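Local coordinates for protein 5-formaminoimidazole-4-carboxamide-1-(beta)-D-ribofuranosyl 5'-monophosphate synthetase (Methanocaldococcus jannaschii, PDB 2R7L) that catalyses the ATP- and formate-dependent formylation of AICAR to FAICAR, a folate-independent step of purine biosynthesis, as a hexameric ATP-grasp ligase, at residues A[208-213]-A[224-229]; A[145-150]-A[170-175]; A[45-50]-A[62-67]; A[113-118]-A[284-289]. All blocks are in the same frame, centred on the assembly; numbering follows the deposited sequence.

Contact 1: A[208-213]-A[224-229]; sequences CIHYFY and GMDKRY. With AMZ (aminoimidazole 4-carboxamide ribonucleotide), chain F; ATP (adenosine-5'-triphosphate), chain E.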
# COMPACT_ATOMS: atom_id res chain seq x y z
N CYS A 208 -0.45 -17.05 24.71
CA CYS A 208 -1.61 -17.62 24.05
C CYS A 208 -1.32 -17.62 22.56
O CYS A 208 -1.27 -16.57 21.92
CB CYS A 208 -2.87 -16.83 24.39
SG CYS A 208 -3.18 -16.64 26.19
N ILE A 209 -1.10 -18.81 22.01
CA ILE A 209 -0.62 -18.96 20.64
C ILE A 209 -1.76 -19.25 19.68
O ILE A 209 -2.50 -20.23 19.84
CB ILE A 209 0.44 -20.08 20.57
CG1 ILE A 209 1.56 -19.80 21.59
CG2 ILE A 209 1.00 -20.19 19.16
CD1 ILE A 209 2.36 -21.03 22.01
N HIS A 210 -1.93 -18.37 18.70
CA HIS A 210 -3.04 -18.50 17.77
C HIS A 210 -2.59 -19.14 16.46
O HIS A 210 -1.79 -18.58 15.71
CB HIS A 210 -3.72 -17.14 17.56
CG HIS A 210 -4.02 -16.42 18.84
ND1 HIS A 210 -5.20 -16.60 19.53
CD2 HIS A 210 -3.29 -15.54 19.56
CE1 HIS A 210 -5.19 -15.85 20.62
NE2 HIS A 210 -4.04 -15.20 20.66
N TYR A 211 -3.10 -20.34 16.20
CA TYR A 211 -2.75 -21.08 14.99
C TYR A 211 -3.91 -21.05 14.00
O TYR A 211 -5.04 -20.71 14.35
CB TYR A 211 -2.45 -22.56 15.30
CG TYR A 211 -1.37 -22.85 16.33
CD1 TYR A 211 -0.12 -23.28 15.93
CD2 TYR A 211 -1.64 -22.77 17.70
CE1 TYR A 211 0.86 -23.58 16.86
CE2 TYR A 211 -0.66 -23.06 18.63
CZ TYR A 211 0.59 -23.48 18.20
OH TYR A 211 1.56 -23.77 19.11
N PHE A 212 -3.62 -21.43 12.76
CA PHE A 212 -4.65 -21.65 11.76
C PHE A 212 -4.31 -22.92 11.00
O PHE A 212 -3.22 -23.02 10.42
CB PHE A 212 -4.74 -20.47 10.78
CG PHE A 212 -5.92 -20.55 9.83
CD1 PHE A 212 -7.12 -19.98 10.17
CD2 PHE A 212 -5.82 -21.22 8.62
CE1 PHE A 212 -8.21 -20.05 9.31
CE2 PHE A 212 -6.90 -21.30 7.76
CZ PHE A 212 -8.11 -20.71 8.11
N TYR A 213 -5.20 -23.91 11.05
CA TYR A 213 -5.04 -25.09 10.19
C TYR A 213 -5.82 -24.89 8.90
O TYR A 213 -7.04 -24.72 8.92
CB TYR A 213 -5.49 -26.39 10.86
CG TYR A 213 -5.39 -27.57 9.90
CD1 TYR A 213 -4.16 -28.10 9.55
CD2 TYR A 213 -6.53 -28.12 9.31
CE1 TYR A 213 -4.06 -29.16 8.65
CE2 TYR A 213 -6.43 -29.17 8.41
CZ TYR A 213 -5.20 -29.68 8.09
OH TYR A 213 -5.11 -30.74 7.20
N GLY A 224 -0.24 -15.47 15.41
CA GLY A 224 0.12 -14.49 16.42
C GLY A 224 0.01 -14.99 17.85
O GLY A 224 -0.29 -16.16 18.10
N MET A 225 0.26 -14.08 18.80
CA MET A 225 0.30 -14.44 20.22
C MET A 225 -0.06 -13.23 21.06
O MET A 225 0.28 -12.09 20.71
CB MET A 225 1.72 -14.87 20.63
CG MET A 225 2.32 -16.00 19.83
SD MET A 225 3.97 -16.38 20.47
CE MET A 225 4.48 -17.70 19.36
N ASP A 226 -0.72 -13.49 22.19
CA ASP A 226 -0.99 -12.46 23.19
C ASP A 226 -0.73 -13.01 24.58
O ASP A 226 -0.64 -14.23 24.79
CB ASP A 226 -2.44 -11.98 23.09
CG ASP A 226 -3.45 -13.03 23.56
OD1 ASP A 226 -3.65 -14.02 22.83
OD2 ASP A 226 -4.05 -12.87 24.66
N LYS A 227 -0.61 -12.11 25.55
CA LYS A 227 -0.66 -12.50 26.95
C LYS A 227 -1.91 -11.87 27.55
O LYS A 227 -2.29 -10.76 27.18
CB LYS A 227 0.62 -12.11 27.69
CG LYS A 227 0.78 -10.64 27.98
CD LYS A 227 1.86 -10.42 29.03
CE LYS A 227 1.81 -9.01 29.57
NZ LYS A 227 2.55 -8.86 30.83
N ARG A 228 -2.55 -12.59 28.46
CA ARG A 228 -3.81 -12.15 29.03
C ARG A 228 -3.60 -10.96 29.96
O ARG A 228 -2.54 -10.82 30.56
CB ARG A 228 -4.47 -13.27 29.83
CG ARG A 228 -4.72 -14.54 29.06
CD ARG A 228 -5.58 -14.27 27.84
NE ARG A 228 -6.41 -15.42 27.51
CZ ARG A 228 -6.79 -15.74 26.28
NH1 ARG A 228 -6.40 -15.01 25.25
NH2 ARG A 228 -7.55 -16.81 26.08
N TYR A 229 -4.63 -10.13 30.06
CA TYR A 229 -4.65 -8.99 30.96
C TYR A 229 -5.90 -9.20 31.79
O TYR A 229 -7.02 -8.96 31.32
CB TYR A 229 -4.73 -7.68 30.16
CG TYR A 229 -4.27 -6.45 30.89
CD1 TYR A 229 -3.23 -6.51 31.80
CD2 TYR A 229 -4.85 -5.22 30.64
CE1 TYR A 229 -2.80 -5.39 32.46
CE2 TYR A 229 -4.42 -4.08 31.29
CZ TYR A 229 -3.39 -4.18 32.20
OH TYR A 229 -2.94 -3.07 32.87
O5 AMZ F . -9.95 -11.08 25.10
C6 AMZ F . -9.99 -12.28 25.41
N2 AMZ F . -8.92 -13.04 25.60
C3A AMZ F . -11.32 -12.98 25.63
C7A AMZ F . -11.52 -14.26 26.09
N3 AMZ F . -10.59 -15.16 26.44
N1 AMZ F . -12.51 -12.43 25.41
C5 AMZ F . -13.43 -13.35 25.72
N AMZ F . -12.83 -14.47 26.14
C1 AMZ F . -13.50 -15.72 26.56
C2 AMZ F . -13.85 -15.73 28.05
C3 AMZ F . -15.33 -15.40 28.07
O2 AMZ F . -15.96 -16.13 29.12
O1 AMZ F . -13.64 -17.06 28.53
O AMZ F . -14.73 -15.73 25.82
C AMZ F . -15.81 -15.96 26.73
C4 AMZ F . -17.02 -15.18 26.18
O3 AMZ F . -16.70 -13.80 26.06
P AMZ F . -17.75 -12.71 26.51
OP1 AMZ F . -19.00 -12.67 25.70
O4 AMZ F . -18.10 -12.99 28.06
OP2 AMZ F . -17.00 -11.27 26.47
PG ATP E . -10.30 -17.27 29.59
O1G ATP E . -11.27 -17.59 28.48
O2G ATP E . -8.84 -17.31 29.17
O3G ATP E . -10.67 -16.04 30.38
PB ATP E . -9.93 -19.99 30.37
O1B ATP E . -9.49 -20.10 28.94
O2B ATP E . -10.97 -20.96 30.89
O3B ATP E . -10.48 -18.49 30.65
PA ATP E . -8.53 -20.53 32.83
O1A ATP E . -8.09 -21.97 32.90
O2A ATP E . -9.77 -20.05 33.53
O3A ATP E . -8.59 -20.10 31.27
O5' ATP E . -7.31 -19.65 33.35
C5' ATP E . -7.54 -18.31 33.75
C4' ATP E . -6.20 -17.72 34.17
O4' ATP E . -5.72 -18.37 35.35
C3' ATP E . -5.12 -17.91 33.13
O3' ATP E . -5.12 -16.87 32.15
C2' ATP E . -3.85 -17.91 33.96
O2' ATP E . -3.40 -16.58 34.19
C1' ATP E . -4.29 -18.51 35.29
N9 ATP E . -3.98 -19.95 35.27
C8 ATP E . -4.78 -20.91 34.76
N7 ATP E . -4.21 -22.13 34.87
C5 ATP E . -3.01 -21.96 35.47
C6 ATP E . -1.90 -22.85 35.90
N6 ATP E . -1.96 -24.19 35.69
N1 ATP E . -0.83 -22.27 36.47
C2 ATP E . -0.77 -20.93 36.67
N3 ATP E . -1.74 -20.07 36.32
C4 ATP E . -2.86 -20.52 35.72

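Contact 2: A[145-150]-A[170-175]; sequences SPEDID and SSTEEF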
# COMPACT_ATOMS: atom_id res chain seq x y z
N SER A 145 -7.54 -34.78 44.78
CA SER A 145 -8.17 -34.17 45.96
C SER A 145 -7.24 -33.24 46.71
O SER A 145 -6.02 -33.31 46.55
CB SER A 145 -8.71 -35.26 46.90
OG SER A 145 -7.68 -36.16 47.27
N PRO A 146 -7.81 -32.33 47.52
CA PRO A 146 -7.04 -31.42 48.36
C PRO A 146 -5.95 -32.11 49.18
O PRO A 146 -4.96 -31.48 49.54
CB PRO A 146 -8.10 -30.83 49.29
CG PRO A 146 -9.36 -30.91 48.51
CD PRO A 146 -9.26 -32.13 47.65
N GLU A 147 -6.11 -33.40 49.45
CA GLU A 147 -5.12 -34.15 50.24
C GLU A 147 -3.86 -34.51 49.44
O GLU A 147 -2.85 -34.91 50.02
CB GLU A 147 -5.75 -35.41 50.86
CG GLU A 147 -6.56 -35.14 52.13
CD GLU A 147 -7.78 -34.26 51.89
OE1 GLU A 147 -8.44 -34.43 50.84
OE2 GLU A 147 -8.09 -33.40 52.74
N ASP A 148 -3.91 -34.35 48.12
CA ASP A 148 -2.79 -34.72 47.27
C ASP A 148 -1.82 -33.55 47.03
O ASP A 148 -0.76 -33.74 46.41
CB ASP A 148 -3.29 -35.29 45.95
CG ASP A 148 -3.92 -36.67 46.11
OD1 ASP A 148 -3.22 -37.59 46.59
OD2 ASP A 148 -5.11 -36.82 45.75
N ILE A 149 -2.18 -32.37 47.52
CA ILE A 149 -1.37 -31.16 47.31
C ILE A 149 0.01 -31.32 47.93
O ILE A 149 0.14 -31.55 49.13
CB ILE A 149 -2.03 -29.91 47.94
CG1 ILE A 149 -3.25 -29.45 47.15
CG2 ILE A 149 -1.04 -28.77 47.99
CD1 ILE A 149 -4.06 -30.53 46.53
N ASP A 150 1.05 -31.21 47.11
CA ASP A 150 2.42 -31.31 47.58
C ASP A 150 3.25 -30.15 47.05
O ASP A 150 4.48 -30.14 47.15
CB ASP A 150 3.04 -32.64 47.13
CG ASP A 150 3.09 -32.78 45.62
OD1 ASP A 150 2.64 -31.85 44.91
OD2 ASP A 150 3.58 -33.82 45.13
N SER A 170 -0.90 -23.81 48.81
CA SER A 170 0.38 -24.52 48.89
C SER A 170 0.35 -25.72 49.85
O SER A 170 1.37 -26.38 50.06
CB SER A 170 1.52 -23.56 49.24
OG SER A 170 1.89 -22.78 48.12
N SER A 171 -0.82 -26.00 50.42
CA SER A 171 -1.02 -27.17 51.27
C SER A 171 -2.49 -27.55 51.35
O SER A 171 -3.37 -26.76 50.98
CB SER A 171 -0.49 -26.91 52.69
OG SER A 171 -1.21 -25.85 53.31
N THR A 172 -2.75 -28.75 51.85
CA THR A 172 -4.12 -29.20 52.08
C THR A 172 -4.83 -28.24 53.04
O THR A 172 -5.96 -27.81 52.79
CB THR A 172 -4.15 -30.62 52.65
OG1 THR A 172 -3.39 -31.49 51.80
CG2 THR A 172 -5.58 -31.13 52.73
N GLU A 173 -4.14 -27.90 54.12
CA GLU A 173 -4.66 -26.97 55.12
C GLU A 173 -5.09 -25.66 54.48
O GLU A 173 -6.20 -25.17 54.73
CB GLU A 173 -3.61 -26.71 56.20
CG GLU A 173 -4.00 -25.61 57.18
CD GLU A 173 -2.96 -25.40 58.27
OE1 GLU A 173 -1.78 -25.78 58.07
OE2 GLU A 173 -3.32 -24.86 59.34
N GLU A 174 -4.21 -25.08 53.67
CA GLU A 174 -4.51 -23.82 53.01
C GLU A 174 -5.72 -23.93 52.08
O GLU A 174 -6.56 -23.03 52.02
CB GLU A 174 -3.30 -23.30 52.24
CG GLU A 174 -3.61 -22.07 51.43
CD GLU A 174 -2.38 -21.26 51.10
OE1 GLU A 174 -1.34 -21.86 50.74
OE2 GLU A 174 -2.46 -20.02 51.22
N PHE A 175 -5.82 -25.06 51.37
CA PHE A 175 -6.96 -25.29 50.51
C PHE A 175 -8.28 -25.06 51.25
O PHE A 175 -9.17 -24.36 50.74
CB PHE A 175 -6.92 -26.70 49.91
CG PHE A 175 -8.11 -27.01 49.04
CD1 PHE A 175 -8.00 -27.03 47.66
CD2 PHE A 175 -9.35 -27.28 49.61
CE1 PHE A 175 -9.09 -27.31 46.86
CE2 PHE A 175 -10.45 -27.55 48.82
CZ PHE A 175 -10.32 -27.57 47.44
O HOH W 1 -0.26 -30.26 51.68

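Contact 3: A[45-50]-A[62-67]; sequences CITMKG and DKFIYV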
# COMPACT_ATOMS: atom_id res chain seq x y z
N CYS A 45 -23.96 -8.92 10.73
CA CYS A 45 -23.68 -8.89 12.15
C CYS A 45 -24.96 -8.99 12.99
O CYS A 45 -25.80 -8.10 12.94
CB CYS A 45 -22.95 -7.61 12.51
SG CYS A 45 -22.54 -7.41 14.24
N ILE A 46 -25.10 -10.07 13.75
CA ILE A 46 -26.19 -10.16 14.71
C ILE A 46 -25.89 -9.26 15.91
O ILE A 46 -24.85 -9.39 16.55
CB ILE A 46 -26.42 -11.60 15.19
CG1 ILE A 46 -26.53 -12.53 13.99
CG2 ILE A 46 -27.67 -11.67 16.04
CD1 ILE A 46 -26.73 -13.98 14.37
N THR A 47 -26.81 -8.34 16.20
CA THR A 47 -26.60 -7.37 17.26
C THR A 47 -27.90 -7.08 18.01
O THR A 47 -28.91 -7.75 17.80
CB THR A 47 -25.98 -6.08 16.69
OG1 THR A 47 -25.64 -5.20 17.76
CG2 THR A 47 -26.96 -5.38 15.75
N MET A 48 -27.88 -6.09 18.90
CA MET A 48 -29.07 -5.71 19.67
C MET A 48 -28.93 -4.28 20.15
O MET A 48 -27.84 -3.73 20.16
CB MET A 48 -29.31 -6.68 20.85
CG MET A 48 -28.15 -6.83 21.84
SD MET A 48 -28.56 -7.78 23.33
CE MET A 48 -29.40 -6.52 24.29
N LYS A 49 -30.05 -3.68 20.54
CA LYS A 49 -30.03 -2.32 21.03
C LYS A 49 -29.15 -2.25 22.27
O LYS A 49 -29.19 -3.14 23.12
CB LYS A 49 -31.45 -1.83 21.36
CG LYS A 49 -32.39 -1.77 20.17
CD LYS A 49 -33.67 -1.02 20.51
CE LYS A 49 -34.63 -0.98 19.33
NZ LYS A 49 -35.89 -0.24 19.65
N GLY A 50 -28.33 -1.21 22.36
CA GLY A 50 -27.40 -1.05 23.46
C GLY A 50 -26.01 -1.61 23.21
O GLY A 50 -25.05 -1.19 23.87
N ASP A 62 -22.26 -4.81 6.95
CA ASP A 62 -23.11 -4.31 5.88
C ASP A 62 -24.58 -4.47 6.23
O ASP A 62 -25.38 -3.57 5.97
CB ASP A 62 -22.80 -5.04 4.57
CG ASP A 62 -21.43 -4.70 4.02
OD1 ASP A 62 -20.97 -3.55 4.21
OD2 ASP A 62 -20.81 -5.58 3.40
N LYS A 63 -24.94 -5.61 6.81
CA LYS A 63 -26.31 -5.87 7.22
C LYS A 63 -26.36 -6.19 8.72
O LYS A 63 -25.56 -6.98 9.22
CB LYS A 63 -26.88 -7.06 6.43
CG LYS A 63 -28.34 -6.92 6.00
CD LYS A 63 -29.20 -6.23 7.06
CE LYS A 63 -30.69 -6.32 6.74
NZ LYS A 63 -31.25 -7.65 7.10
N PHE A 64 -27.30 -5.58 9.43
CA PHE A 64 -27.55 -5.92 10.83
C PHE A 64 -28.82 -6.76 10.98
O PHE A 64 -29.86 -6.42 10.42
CB PHE A 64 -27.69 -4.67 11.68
CG PHE A 64 -26.44 -3.85 11.77
CD1 PHE A 64 -25.42 -4.23 12.63
CD2 PHE A 64 -26.28 -2.72 11.00
CE1 PHE A 64 -24.26 -3.48 12.71
CE2 PHE A 64 -25.12 -1.97 11.07
CZ PHE A 64 -24.11 -2.35 11.94
N ILE A 65 -28.71 -7.86 11.72
CA ILE A 65 -29.89 -8.60 12.18
C ILE A 65 -30.06 -8.37 13.67
O ILE A 65 -29.36 -8.98 14.47
CB ILE A 65 -29.73 -10.11 11.94
CG1 ILE A 65 -29.49 -10.40 10.47
CG2 ILE A 65 -30.97 -10.86 12.44
CD1 ILE A 65 -29.34 -11.88 10.14
N TYR A 66 -30.97 -7.47 14.04
CA TYR A 66 -31.23 -7.19 15.45
C TYR A 66 -32.06 -8.28 16.14
O TYR A 66 -33.04 -8.78 15.58
CB TYR A 66 -31.94 -5.84 15.60
CG TYR A 66 -31.03 -4.66 15.48
CD1 TYR A 66 -30.63 -3.94 16.60
CD2 TYR A 66 -30.54 -4.25 14.24
CE1 TYR A 66 -29.79 -2.85 16.48
CE2 TYR A 66 -29.69 -3.17 14.11
CZ TYR A 66 -29.32 -2.47 15.24
OH TYR A 66 -28.48 -1.39 15.12
N VAL A 67 -31.65 -8.66 17.35
CA VAL A 67 -32.42 -9.57 18.19
C VAL A 67 -32.78 -8.89 19.50
O VAL A 67 -32.13 -7.92 19.89
CB VAL A 67 -31.66 -10.88 18.48
CG1 VAL A 67 -31.57 -11.74 17.24
CG2 VAL A 67 -30.26 -10.59 19.05

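Contact 4: A[113-118]-A[284-289]; sequences FGNRRI and ELVPPG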
# COMPACT_ATOMS: atom_id res chain seq x y z
N PHE A 113 -18.36 -22.09 9.55
CA PHE A 113 -16.94 -22.32 9.31
C PHE A 113 -16.33 -23.10 10.48
O PHE A 113 -16.53 -22.73 11.63
CB PHE A 113 -16.20 -20.99 9.11
CG PHE A 113 -14.74 -21.15 8.81
CD1 PHE A 113 -14.31 -21.42 7.52
CD2 PHE A 113 -13.79 -21.03 9.81
CE1 PHE A 113 -12.97 -21.57 7.23
CE2 PHE A 113 -12.45 -21.18 9.53
CZ PHE A 113 -12.03 -21.45 8.24
N GLY A 114 -15.61 -24.17 10.18
CA GLY A 114 -14.98 -24.98 11.21
C GLY A 114 -15.57 -26.38 11.38
O GLY A 114 -16.48 -26.78 10.65
N ASN A 115 -15.03 -27.12 12.35
CA ASN A 115 -15.49 -28.47 12.65
C ASN A 115 -16.48 -28.44 13.81
O ASN A 115 -16.09 -28.30 14.97
CB ASN A 115 -14.30 -29.39 12.95
CG ASN A 115 -14.73 -30.77 13.43
OD1 ASN A 115 -15.92 -31.03 13.61
ND2 ASN A 115 -13.77 -31.66 13.64
N ARG A 116 -17.76 -28.56 13.49
CA ARG A 116 -18.85 -28.42 14.44
C ARG A 116 -18.78 -29.39 15.62
O ARG A 116 -19.11 -29.02 16.75
CB ARG A 116 -20.17 -28.64 13.70
CG ARG A 116 -21.37 -27.97 14.32
CD ARG A 116 -22.60 -28.35 13.54
NE ARG A 116 -23.65 -27.34 13.64
CZ ARG A 116 -23.96 -26.50 12.66
NH1 ARG A 116 -23.31 -26.55 11.50
NH2 ARG A 116 -24.93 -25.61 12.85
N ARG A 117 -18.36 -30.62 15.35
CA ARG A 117 -18.30 -31.66 16.37
C ARG A 117 -17.26 -31.33 17.44
O ARG A 117 -17.45 -31.64 18.62
CB ARG A 117 -17.98 -33.02 15.74
CG ARG A 117 -18.99 -33.53 14.71
CD ARG A 117 -20.28 -34.05 15.34
NE ARG A 117 -21.35 -33.05 15.32
CZ ARG A 117 -22.58 -33.24 15.80
NH1 ARG A 117 -22.91 -34.41 16.35
NH2 ARG A 117 -23.47 -32.26 15.73
N ILE A 118 -16.17 -30.71 17.03
CA ILE A 118 -15.02 -30.51 17.91
C ILE A 118 -15.21 -29.37 18.91
O ILE A 118 -14.41 -29.20 19.83
CB ILE A 118 -13.71 -30.33 17.11
CG1 ILE A 118 -12.52 -30.83 17.93
CG2 ILE A 118 -13.54 -28.89 16.66
CD1 ILE A 118 -11.21 -30.68 17.24
N GLU A 284 -7.63 -37.94 14.16
CA GLU A 284 -8.00 -39.29 14.60
C GLU A 284 -9.21 -39.28 15.53
O GLU A 284 -10.13 -40.08 15.36
CB GLU A 284 -6.83 -39.97 15.30
CG GLU A 284 -5.58 -40.12 14.46
CD GLU A 284 -4.41 -40.62 15.28
OE1 GLU A 284 -4.61 -40.87 16.48
OE2 GLU A 284 -3.30 -40.76 14.73
N LEU A 285 -9.21 -38.37 16.51
CA LEU A 285 -10.23 -38.38 17.55
C LEU A 285 -11.54 -37.70 17.17
O LEU A 285 -12.61 -38.11 17.64
CB LEU A 285 -9.69 -37.77 18.85
CG LEU A 285 -8.37 -38.31 19.42
CD1 LEU A 285 -8.10 -37.68 20.79
CD2 LEU A 285 -8.37 -39.83 19.52
N VAL A 286 -11.47 -36.66 16.34
CA VAL A 286 -12.70 -35.97 15.92
C VAL A 286 -12.66 -35.51 14.46
O VAL A 286 -12.48 -34.33 14.19
CB VAL A 286 -12.98 -34.72 16.79
CG1 VAL A 286 -14.48 -34.52 16.97
CG2 VAL A 286 -12.28 -34.82 18.14
N PRO A 287 -12.85 -36.45 13.51
CA PRO A 287 -12.71 -36.14 12.08
C PRO A 287 -13.65 -35.02 11.62
O PRO A 287 -14.81 -34.98 12.04
CB PRO A 287 -13.06 -37.46 11.40
CG PRO A 287 -12.80 -38.51 12.44
CD PRO A 287 -13.21 -37.86 13.73
N PRO A 288 -13.16 -34.12 10.74
CA PRO A 288 -11.81 -34.09 10.16
C PRO A 288 -10.73 -33.44 11.03
O PRO A 288 -9.60 -33.25 10.56
CB PRO A 288 -12.01 -33.25 8.90
CG PRO A 288 -13.10 -32.32 9.26
CD PRO A 288 -14.00 -33.04 10.22
N GLY A 289 -11.06 -33.10 12.27
CA GLY A 289 -10.08 -32.53 13.17
C GLY A 289 -10.27 -31.03 13.35
O GLY A 289 -11.40 -30.54 13.36

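Contact 1: A[208-213]-A[224-229]
His210 NE2 donates to Asp226 OD1 at 2.5 Å, a short His-carboxylate hydrogen bond across the two strands. The acceptor lies in the imidazole plane, and ring and carboxylate are nearly coplanar, 24° apart. The other oxygen, Asp226 OD2, uses its syn lone pair to take Arg228 NH1 at 3.2 Å in a salt bridge.

Arg228 lines both the AICAR and the ATP pocket. Its chain bends at chi2 and chi3, which brings its guanidinium beside Cys208. Cys208 SG lies over one face, 3.7 Å from Arg228 NE, and AMZ N2 stands over the opposite face, toward its rim, 3.2 Å from Arg228 NH1. ATP O2G sits at the edge and receives weak bonds from NE and NH2. Asp316 forms a salt bridge with NH2. An alanine in place of Arg228 would probably leave Asp226 OD2 and Asp316 without their cationic mate, and the gamma-phosphate without these weak bonds.

Cys208-Asp226 and His210-Gly224 are hydrogen-bonded antiparallel pairs. Ile209-Met225 is the non-hydrogen-bonded pair between them, on the other face, Ile209 CG1 to Met225 CE 4.2 Å. The hairpin of strands 205-214 and 219-230 lies inside the five-stranded antiparallel sheet, between strands 292-300 and 253-263.

Contact 2: A[145-150]-A[170-175]
Pro146 meets the second segment twice, through its ring and through its carbonyl. Its CG lies over one face of the Phe175 ring, 3.6 Å from the centroid and 15° off the ring normal, a CH-pi contact. The phenyl group reaches this place because Phe175 CG stands anti to its own backbone N (chi1 178°). Phe167 meets the same ring edge-to-face, and Ile198 of strand 197-200 touches both Pro146 and Phe175. The carbonyl of Pro146 accepts a hydrogen bond from Thr172 OG1 at 2.8 Å, with the hydroxyl tilted 25° from the carbonyl plane.

Glu147 follows. Its chain bends at chi2 and crosses Thr172 at about a right angle, so that Glu147 OE2 comes to 3.4 Å from Thr172 CG2. The same oxygen is hydrogen-bonded to Tyr176.

Ile149 turns its CG2 branch to the backbone of Ser170 and Ser171, 3.6 Å from Ser171 CA. Its carbonyl O takes a hydrogen bond from a water at 2.9 Å, and that water accepts one from Thr172 N. Next to it, Ser171 is the N-cap of helix 172-184: its OG accepts from Glu174 N at 3.1 Å.

The contact therefore joins the loop between strands 142-143 and 153-156 to the first turn of helix 172-184 by mixed means. Thr172 is tied to the loop both directly and through water, its hydroxyl and its amide each having an acceptor. Pro146, Ile149 and Phe175 supply the apolar part. Both polar links use backbone carbonyls and need no charged partner.

Contact 3: A[45-50]-A[62-67]
Strands 45-47 and 63-66 run parallel, with their short axes 4.7 Å apart at closest approach and 34° between their directions. Cys45 N gives to Lys63 O and Ile65 N to Cys45 O; then Thr47 N gives to Ile65 O and Val67 N to Thr47 O. At the outer side of the pair, Phe64 N is hydrogen-bonded to Glu18 of a neighbouring subunit.

Thr47 carries the face that also bears Cys45, Phe64 and Tyr66. Its CG2 is set between the backbone N and the carbonyl carbon, which places the methyl over the centre of the Tyr66 ring. Thr47 CG2 is 3.7 Å from the Tyr66 centroid and only 8° off the normal, a clear CH-pi contact between side chains that lie side by side. Thr47 CG2 is also 3.7 Å from Phe64 CD1. The Tyr66 hydroxyl is hydrogen-bonded to Asp52.

Ile46 and Ile65 point to the other face. Ile46 CG2 approaches Val67 CG1 at 4.1 Å. Helix 76-84 packs on Ile65 and Val67, while helix 53-57, on the Thr47 face, connects the strands as a beta-alpha-beta crossover.

The chemistry is thus divided. Polar bonding between the segments is all backbone to backbone, while the side chains meet by apolar and CH-pi contact.

Contact 4: A[113-118]-A[284-289]
Asn115 points its amide into the bend formed by Val286 to Gly289. CG stands anti to the backbone N (chi1 173°), and this carries Asn115 ND2 to Gly289 O at 2.6 Å. That oxygen is met on a lone pair in the carbonyl plane, and it lies only 6° out of the amide plane. A second, weak bond runs from Asn115 ND2 to Val286 O at 3.0 Å. Pro288 crosses the amide obliquely, with its CD 3.7 Å from Asn115 ND2. At the other end of the amide, Asn115 OD1 accepts weak bonds from Arg117 N and Ile118 N of its own segment. A leucine at Asn115 would probably leave Gly289 O without this donor and free the turn at 116-118 from its side-chain acceptor.

Val286 and Ile118 also cross at a slant. Ile118 CG1 meets Val286 CG2 at 4.0 Å, while Val286 CG1 reaches Arg117 CB at 4.0 Å. Trp121 packs on Val286, and Met290 on Ile118.

Asn115 thus ties the loop between helices 101-106 and 125-135 to the turn that follows helix 268-285 and carries the cis-Pro288. It is side-chain-to-backbone bonding between two non-regular segments, away from the ligand sites.

Contact 3 comes first along the chain, in the four-stranded parallel sheet of the N-terminal part, which contributes to the AICAR site. Contact 4 joins the loop at 113-118 to the end of helix 268-285, and so spans the sequence holding contacts 2 and 1. Contact 2 lies far out in the fold, beside the smaller antiparallel sheet, about 31 Å from the centre of the chain and 48 Å from contact 3, centre to centre. Contact 1 lies in the five-stranded sheet, its centre about 32 Å from contact 2 and 28 Å from contact 3. Contacts 1 and 4 touch where Phe212 packs on Phe113. Only contact 1 holds a ligand-pocket residue; the others join parts of the fold.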